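Local atomic coordinates of quinoline 2-oxidoreductase large subunit (Pseudomonas putida, PDB entry 1T3Q), a protein that probably hydroxylates quinoline at its C2 position, as the molybdenum-bearing large subunit of a hydroxylase of the xanthine dehydrogenase family, using a molybdopterin cytosine dinucleotide cofactor. Residues Gln216-Thr221 with Leu243-Val248; Val166-Arg171 with Ser354-Ala359; Val646-Ser651 with Ala755-Ala760. All blocks are in the same frame, centred on the assembly; numbering follows the deposited sequence.

Contact 1: residues Gln216-Thr221 with Leu243-Val248; sequences QLILWT and LIEVRV
Strand 216-221 and strand 244-247, within Leu243-Val248, run parallel, their axes 4.6 Å apart and 19° from strict alignment, and five backbone hydrogen bonds join the two segments. On one face of the pair, Arg247 lies alongside the Trp220 indole. Its CB lies over the five-membered ring in an off-centre CH-pi contact. CG anti to the carbonyl carbon (chi1 -69°) and a chain extended to NE carry CD and NH2 along the indole, with Arg247 NH2 3.4 Å from Trp220 CZ2 and the guanidinium nearly perpendicular to the ring. Ile218 CD1 covers one guanidinium face, 3.6 Å from Arg247 NH1. The same cation grips Glu245 side-on: Arg247 NE meets Glu245 OE1 at 3.0 Å, and NH1 bonds to OE2. Ser535 also bonds Glu245 OE1, which should help hold the carboxylate in place. Leu217, Ile244, Leu219 and Val246 occupy the other face, where Leu217 CD2 packs beside Ile244 CG2 at 4.2 Å. This is the strand pair of a beta-alpha-beta unit whose connecting helix 226-237 packs on Leu219, Ile244 and Val246; helix 263-275 covers Leu217 and Leu219, and strand 205-211 flanks 216-221 in the mixed sheet.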
# COMPACT_ATOMS: atom_id res chain seq x y z
N GLN B 216 1.76 15.26 0.48
CA GLN B 216 1.26 14.34 1.49
C GLN B 216 2.37 13.47 2.07
O GLN B 216 3.31 13.07 1.37
CB GLN B 216 0.16 13.45 0.89
CG GLN B 216 -1.04 14.24 0.40
CD GLN B 216 -2.14 13.36 -0.15
OE1 GLN B 216 -1.89 12.47 -0.97
NE2 GLN B 216 -3.37 13.60 0.29
N LEU B 217 2.25 13.19 3.36
CA LEU B 217 3.22 12.39 4.08
C LEU B 217 2.58 11.15 4.67
O LEU B 217 1.52 11.23 5.31
CB LEU B 217 3.83 13.21 5.22
CG LEU B 217 4.60 12.45 6.31
CD1 LEU B 217 5.91 11.89 5.74
CD2 LEU B 217 4.90 13.38 7.48
N ILE B 218 3.20 10.00 4.45
CA ILE B 218 2.71 8.76 5.05
C ILE B 218 3.84 8.30 5.96
O ILE B 218 4.98 8.17 5.53
CB ILE B 218 2.47 7.64 4.00
CG1 ILE B 218 1.36 8.04 3.03
CG2 ILE B 218 2.08 6.34 4.72
CD1 ILE B 218 1.08 6.99 1.96
N LEU B 219 3.52 8.09 7.23
CA LEU B 219 4.50 7.63 8.19
C LEU B 219 4.08 6.28 8.75
O LEU B 219 3.06 6.18 9.45
CB LEU B 219 4.64 8.62 9.36
CG LEU B 219 5.51 8.12 10.53
CD1 LEU B 219 6.94 7.90 10.06
CD2 LEU B 219 5.47 9.15 11.66
N TRP B 220 4.84 5.25 8.42
CA TRP B 220 4.59 3.91 8.93
C TRP B 220 5.41 3.86 10.21
O TRP B 220 6.59 4.19 10.19
CB TRP B 220 5.13 2.84 7.98
CG TRP B 220 4.29 2.57 6.79
CD1 TRP B 220 3.34 1.59 6.65
CD2 TRP B 220 4.36 3.23 5.52
NE1 TRP B 220 2.82 1.61 5.38
CE2 TRP B 220 3.43 2.61 4.67
CE3 TRP B 220 5.12 4.30 5.03
CZ2 TRP B 220 3.25 3.01 3.34
CZ3 TRP B 220 4.94 4.70 3.71
CH2 TRP B 220 4.01 4.06 2.88
N THR B 221 4.80 3.49 11.32
CA THR B 221 5.56 3.41 12.56
C THR B 221 4.98 2.39 13.52
O THR B 221 3.76 2.24 13.62
CB THR B 221 5.64 4.79 13.27
OG1 THR B 221 6.26 4.63 14.55
CG2 THR B 221 4.26 5.41 13.45
N LEU B 243 -2.61 16.51 5.75
CA LEU B 243 -1.73 15.98 4.72
C LEU B 243 -0.82 14.89 5.28
O LEU B 243 0.16 14.50 4.65
CB LEU B 243 -0.87 17.10 4.12
CG LEU B 243 -1.67 18.24 3.47
CD1 LEU B 243 -0.73 19.28 2.89
CD2 LEU B 243 -2.55 17.66 2.38
N ILE B 244 -1.16 14.40 6.46
CA ILE B 244 -0.37 13.35 7.10
C ILE B 244 -1.21 12.13 7.44
O ILE B 244 -2.32 12.25 7.97
CB ILE B 244 0.25 13.82 8.42
CG1 ILE B 244 1.13 15.06 8.21
CG2 ILE B 244 1.08 12.69 9.03
CD1 ILE B 244 1.72 15.61 9.50
N GLU B 245 -0.68 10.95 7.13
CA GLU B 245 -1.36 9.71 7.48
C GLU B 245 -0.34 8.85 8.19
O GLU B 245 0.79 8.69 7.72
CB GLU B 245 -1.87 8.94 6.26
CG GLU B 245 -2.48 7.60 6.68
CD GLU B 245 -2.83 6.69 5.51
OE1 GLU B 245 -3.39 5.60 5.77
OE2 GLU B 245 -2.55 7.05 4.35
N VAL B 246 -0.73 8.30 9.33
CA VAL B 246 0.16 7.42 10.07
C VAL B 246 -0.43 6.02 9.92
O VAL B 246 -1.63 5.83 10.07
CB VAL B 246 0.23 7.81 11.55
CG1 VAL B 246 0.90 6.70 12.35
CG2 VAL B 246 1.02 9.12 11.70
N ARG B 247 0.42 5.05 9.60
CA ARG B 247 -0.02 3.67 9.44
C ARG B 247 0.72 2.80 10.44
O ARG B 247 1.90 3.03 10.72
CB ARG B 247 0.26 3.17 8.02
CG ARG B 247 -0.61 3.83 6.97
CD ARG B 247 -0.33 3.31 5.57
NE ARG B 247 -1.10 4.09 4.59
CZ ARG B 247 -0.96 4.00 3.27
NH1 ARG B 247 -1.70 4.75 2.48
NH2 ARG B 247 -0.07 3.17 2.75
N VAL B 248 0.03 1.82 11.00
CA VAL B 248 0.65 0.93 11.97
C VAL B 248 0.58 -0.50 11.47
O VAL B 248 -0.50 -1.04 11.26
CB VAL B 248 -0.08 0.99 13.33
CG1 VAL B 248 0.70 0.20 14.38
CG2 VAL B 248 -0.25 2.45 13.77

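Contact 2: residues Val166-Arg171 with Ser354-Ala359; sequences VSRTSR and SEESIA. With SO4 (sulfate ion), chain K.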
# COMPACT_ATOMS: atom_id res chain seq x y z
N VAL B 166 12.47 18.40 38.29
CA VAL B 166 11.50 18.60 37.22
C VAL B 166 10.09 18.78 37.78
O VAL B 166 9.31 19.57 37.27
CB VAL B 166 11.52 17.40 36.24
CG1 VAL B 166 10.35 17.49 35.27
CG2 VAL B 166 12.83 17.39 35.48
N SER B 167 9.78 18.03 38.84
CA SER B 167 8.46 18.15 39.45
C SER B 167 8.48 17.68 40.89
O SER B 167 9.18 16.73 41.24
CB SER B 167 7.42 17.35 38.66
OG SER B 167 6.13 17.48 39.25
N ARG B 168 7.68 18.35 41.71
CA ARG B 168 7.60 18.04 43.13
C ARG B 168 6.17 18.29 43.58
O ARG B 168 5.69 19.42 43.54
CB ARG B 168 8.56 18.96 43.88
CG ARG B 168 8.71 18.67 45.35
CD ARG B 168 9.91 19.43 45.87
NE ARG B 168 10.52 18.71 46.98
CZ ARG B 168 11.83 18.68 47.21
NH1 ARG B 168 12.66 19.33 46.40
NH2 ARG B 168 12.29 18.00 48.24
N THR B 169 5.50 17.22 43.99
CA THR B 169 4.12 17.34 44.42
C THR B 169 3.83 16.51 45.66
O THR B 169 4.44 15.47 45.89
CB THR B 169 3.15 16.87 43.30
OG1 THR B 169 3.45 17.57 42.08
CG2 THR B 169 1.71 17.16 43.68
N SER B 170 2.89 16.99 46.46
CA SER B 170 2.48 16.31 47.67
C SER B 170 0.98 16.53 47.80
O SER B 170 0.54 17.65 48.05
CB SER B 170 3.21 16.88 48.89
OG SER B 170 2.72 16.27 50.07
N ARG B 171 0.21 15.47 47.61
CA ARG B 171 -1.24 15.57 47.69
C ARG B 171 -1.79 15.31 49.09
O ARG B 171 -2.96 15.60 49.36
CB ARG B 171 -1.86 14.62 46.67
CG ARG B 171 -1.82 15.20 45.26
CD ARG B 171 -1.72 14.13 44.18
NE ARG B 171 -0.38 13.55 44.11
CZ ARG B 171 0.05 12.79 43.12
NH1 ARG B 171 -0.75 12.51 42.09
NH2 ARG B 171 1.29 12.32 43.14
N SER B 354 0.98 10.84 54.39
CA SER B 354 1.89 11.94 54.09
C SER B 354 2.83 11.43 53.00
O SER B 354 3.65 10.55 53.24
CB SER B 354 2.70 12.35 55.32
OG SER B 354 3.60 13.39 54.98
N GLU B 355 2.70 11.99 51.81
CA GLU B 355 3.54 11.56 50.71
C GLU B 355 3.97 12.71 49.84
O GLU B 355 3.31 13.75 49.78
CB GLU B 355 2.82 10.50 49.86
CG GLU B 355 1.51 10.93 49.22
CD GLU B 355 1.67 11.97 48.13
OE1 GLU B 355 2.64 11.87 47.34
OE2 GLU B 355 0.82 12.88 48.05
N GLU B 356 5.10 12.51 49.18
CA GLU B 356 5.63 13.52 48.27
C GLU B 356 6.25 12.79 47.09
O GLU B 356 6.89 11.74 47.25
CB GLU B 356 6.70 14.36 48.96
CG GLU B 356 7.13 15.56 48.12
CD GLU B 356 8.23 16.39 48.78
OE1 GLU B 356 8.45 17.54 48.35
OE2 GLU B 356 8.87 15.89 49.72
N SER B 357 6.05 13.36 45.91
CA SER B 357 6.58 12.81 44.68
C SER B 357 7.61 13.79 44.12
O SER B 357 7.31 14.96 43.93
CB SER B 357 5.45 12.62 43.67
OG SER B 357 5.96 12.21 42.41
N ILE B 358 8.82 13.30 43.85
CA ILE B 358 9.88 14.14 43.30
C ILE B 358 10.47 13.50 42.04
O ILE B 358 10.86 12.33 42.06
CB ILE B 358 11.04 14.31 44.31
CG1 ILE B 358 10.51 14.82 45.65
CG2 ILE B 358 12.08 15.29 43.76
CD1 ILE B 358 11.53 14.77 46.77
N ALA B 359 10.52 14.26 40.96
CA ALA B 359 11.09 13.79 39.70
C ALA B 359 12.31 14.65 39.43
O ALA B 359 12.20 15.87 39.35
CB ALA B 359 10.07 13.94 38.57
S SO4 K . 14.85 17.52 49.44
O1 SO4 K . 14.13 18.35 50.43
O2 SO4 K . 16.11 17.02 50.03
O3 SO4 K . 14.01 16.38 49.06
O4 SO4 K . 15.15 18.33 48.25
O HOH W 1 2.35 13.58 45.16
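Segments Val166-Arg171 and Ser354-Ala359 pair as antiparallel strands, their axes 171° apart in direction and 4.6 Å at closest approach, with Ser167-Ala359 and Thr169-Ser357 as hydrogen-bonded pairs about the non-hydrogen-bonded Arg168-Ile358. Arg168 reaches across to Glu356: CG anti to the backbone N (chi1 -174°) and an extended chain bring NE to 2.7 Å from Glu356 OE1, a salt bridge lying in the guanidinium plane but meeting the carboxylate from above its own plane. Ile358 CD1 sits over one face of this guanidinium, 3.6 Å from Arg168 NH2. A sulfate, probably from the crystallisation liquor, lies at the guanidinium edge, though its detailed placement is doubtful; Arg318 also hydrogen-bonds the ion. Val166 and Ser167 both face Ala359, forming a classic beta bulge in a strand of the curled mixed sheet, within the molybdopterin-binding region. Beyond Thr169, the chain turns a corner at Arg171 and side chains add to the joint, with Glu355 also backbone-bonded to Ala172. Ser170 OG donates to Glu355 O at 2.6 Å, while Glu355 folds back (chi1 60°) to accept Arg171 N at 2.7 Å on the syn side of OE2. A water joins Glu355 OE1 to Arg171 NH2, its oxygen 2.6 Å from Arg171 NH2, which also bonds His338 O on helix 337-342; this helix packs against Thr169 and Ser357.

Contact 3: residues Val646-Ser651 with Ala755-Ala760; sequences VEIDAS and AAVNDA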
# COMPACT_ATOMS: atom_id res chain seq x y z
N VAL B 646 9.13 -18.70 46.19
CA VAL B 646 10.49 -18.71 45.68
C VAL B 646 11.36 -19.60 46.54
O VAL B 646 11.10 -19.78 47.74
CB VAL B 646 11.12 -17.29 45.68
CG1 VAL B 646 10.28 -16.34 44.84
CG2 VAL B 646 11.28 -16.78 47.10
N GLU B 647 12.37 -20.19 45.92
CA GLU B 647 13.31 -21.05 46.62
C GLU B 647 14.70 -20.48 46.41
O GLU B 647 15.13 -20.27 45.28
CB GLU B 647 13.26 -22.48 46.06
CG GLU B 647 14.36 -23.37 46.61
CD GLU B 647 14.45 -24.70 45.89
OE1 GLU B 647 13.60 -25.58 46.15
OE2 GLU B 647 15.36 -24.87 45.05
N ILE B 648 15.40 -20.22 47.51
CA ILE B 648 16.74 -19.67 47.45
C ILE B 648 17.74 -20.70 47.99
O ILE B 648 17.55 -21.23 49.08
CB ILE B 648 16.86 -18.40 48.30
CG1 ILE B 648 15.88 -17.34 47.80
CG2 ILE B 648 18.29 -17.88 48.26
CD1 ILE B 648 15.80 -16.11 48.69
N ASP B 649 18.79 -20.98 47.23
CA ASP B 649 19.81 -21.93 47.66
C ASP B 649 20.70 -21.24 48.68
O ASP B 649 21.29 -20.20 48.39
CB ASP B 649 20.65 -22.38 46.46
CG ASP B 649 21.60 -23.51 46.80
OD1 ASP B 649 21.15 -24.67 46.85
OD2 ASP B 649 22.79 -23.24 47.04
N ALA B 650 20.81 -21.81 49.88
CA ALA B 650 21.62 -21.21 50.94
C ALA B 650 23.11 -21.09 50.62
O ALA B 650 23.80 -20.24 51.18
CB ALA B 650 21.43 -21.98 52.24
N SER B 651 23.61 -21.94 49.73
CA SER B 651 25.03 -21.92 49.38
C SER B 651 25.39 -21.12 48.13
O SER B 651 26.44 -20.48 48.08
CB SER B 651 25.56 -23.35 49.23
OG SER B 651 25.54 -24.02 50.48
N ALA B 755 8.17 -9.82 47.98
CA ALA B 755 7.64 -10.25 49.27
C ALA B 755 8.08 -11.69 49.54
O ALA B 755 8.40 -12.03 50.67
CB ALA B 755 6.11 -10.15 49.28
N ALA B 756 8.10 -12.51 48.50
CA ALA B 756 8.50 -13.91 48.66
C ALA B 756 9.95 -14.05 49.11
O ALA B 756 10.26 -14.82 50.01
CB ALA B 756 8.27 -14.67 47.35
N VAL B 757 10.85 -13.31 48.47
CA VAL B 757 12.25 -13.38 48.85
C VAL B 757 12.42 -12.96 50.30
O VAL B 757 13.15 -13.59 51.06
CB VAL B 757 13.11 -12.46 47.95
CG1 VAL B 757 14.51 -12.32 48.52
CG2 VAL B 757 13.16 -13.03 46.53
N ASN B 758 11.73 -11.89 50.69
CA ASN B 758 11.82 -11.41 52.06
C ASN B 758 11.27 -12.43 53.06
O ASN B 758 11.82 -12.60 54.15
CB ASN B 758 11.10 -10.08 52.19
CG ASN B 758 11.97 -8.92 51.73
OD1 ASN B 758 12.83 -8.46 52.48
ND2 ASN B 758 11.76 -8.47 50.50
N ASP B 759 10.20 -13.12 52.68
CA ASP B 759 9.63 -14.13 53.56
C ASP B 759 10.64 -15.26 53.72
O ASP B 759 10.81 -15.81 54.81
CB ASP B 759 8.33 -14.70 52.97
CG ASP B 759 7.63 -15.64 53.93
OD1 ASP B 759 7.28 -15.20 55.04
OD2 ASP B 759 7.43 -16.83 53.57
N ALA B 760 11.31 -15.60 52.62
CA ALA B 760 12.30 -16.67 52.63
C ALA B 760 13.47 -16.39 53.56
O ALA B 760 13.98 -17.29 54.22
CB ALA B 760 12.81 -16.91 51.20
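Val646 and Ile648, two residues apart on strand 636-649, rest on one side of helix 744-761 and meet Ala756, Val757 and Ala760. The strand and helix segments pass at 8.3 Å between axes, with a crossing angle of -50°. Packing is closest at the Val646 end, where the alpha carbons of Val646 and Ala756 are 6.0 Å apart. Both methyls of Val646 are used there: CG1 meets Ala756 CB at 3.6 Å, while CG2, held between the backbone N and the carbonyl carbon by chi1 -58°, reaches the helix backbone itself, 3.6 Å from Ala756 C. The small side chain of Ala756 is consistent with so close an approach. Further along, the contact opens out. Ile648 touches the helix with the end of its chain alone, CG1 lying anti to the carbonyl carbon and CD1 carried outward by chi2 173°. That methyl ends between two helix residues, 4.0 Å from both Val757 CG1 and Ala760 CB, and the side chains of Ile648 and Val757 cross at about a right angle. Past Ile648 the chain swings off the helix into a turn at Ala650 and Ser651, the latter exposed to solvent. On the other side of the strand, Glu647 points away from the helix and pairs with Arg656 of the neighbouring strand 655-665, while Asp649 forms a salt bridge with Lys454. Asn758, on the far side of the helix, bonds to Ile768 N, and Asp759 binds Leu458 N on strand 454-467, linking helix to sheet beside the apolar patch. No hydrogen bond crosses between the two segments: between them the contact is apolar, methyls against methyls and the Ala756 backbone, so it probably rests mainly on shape and burial, with Asp759 supplying a polar link alongside.

In the fold
Following the chain from the N terminus, strand 165-170 comes first and pairs with strand 352-360 in contact 2, closing a loop of 182 residues. Contact 1 is nested inside that loop: its short beta-alpha-beta excursion opens at Gln216 and closes by Val248, in a different sheet, with about 38 Å between the two contact centres. All four of these segments belong to the first molybdopterin cofactor-binding region. Contact 3 follows in series, joining strand 636-649 to helix 744-761 near the C terminus across 103 residues. It lies about 51 Å from contact 1, centre to centre, on the opposite side of the chain's centre, and none of the three contacts touches another.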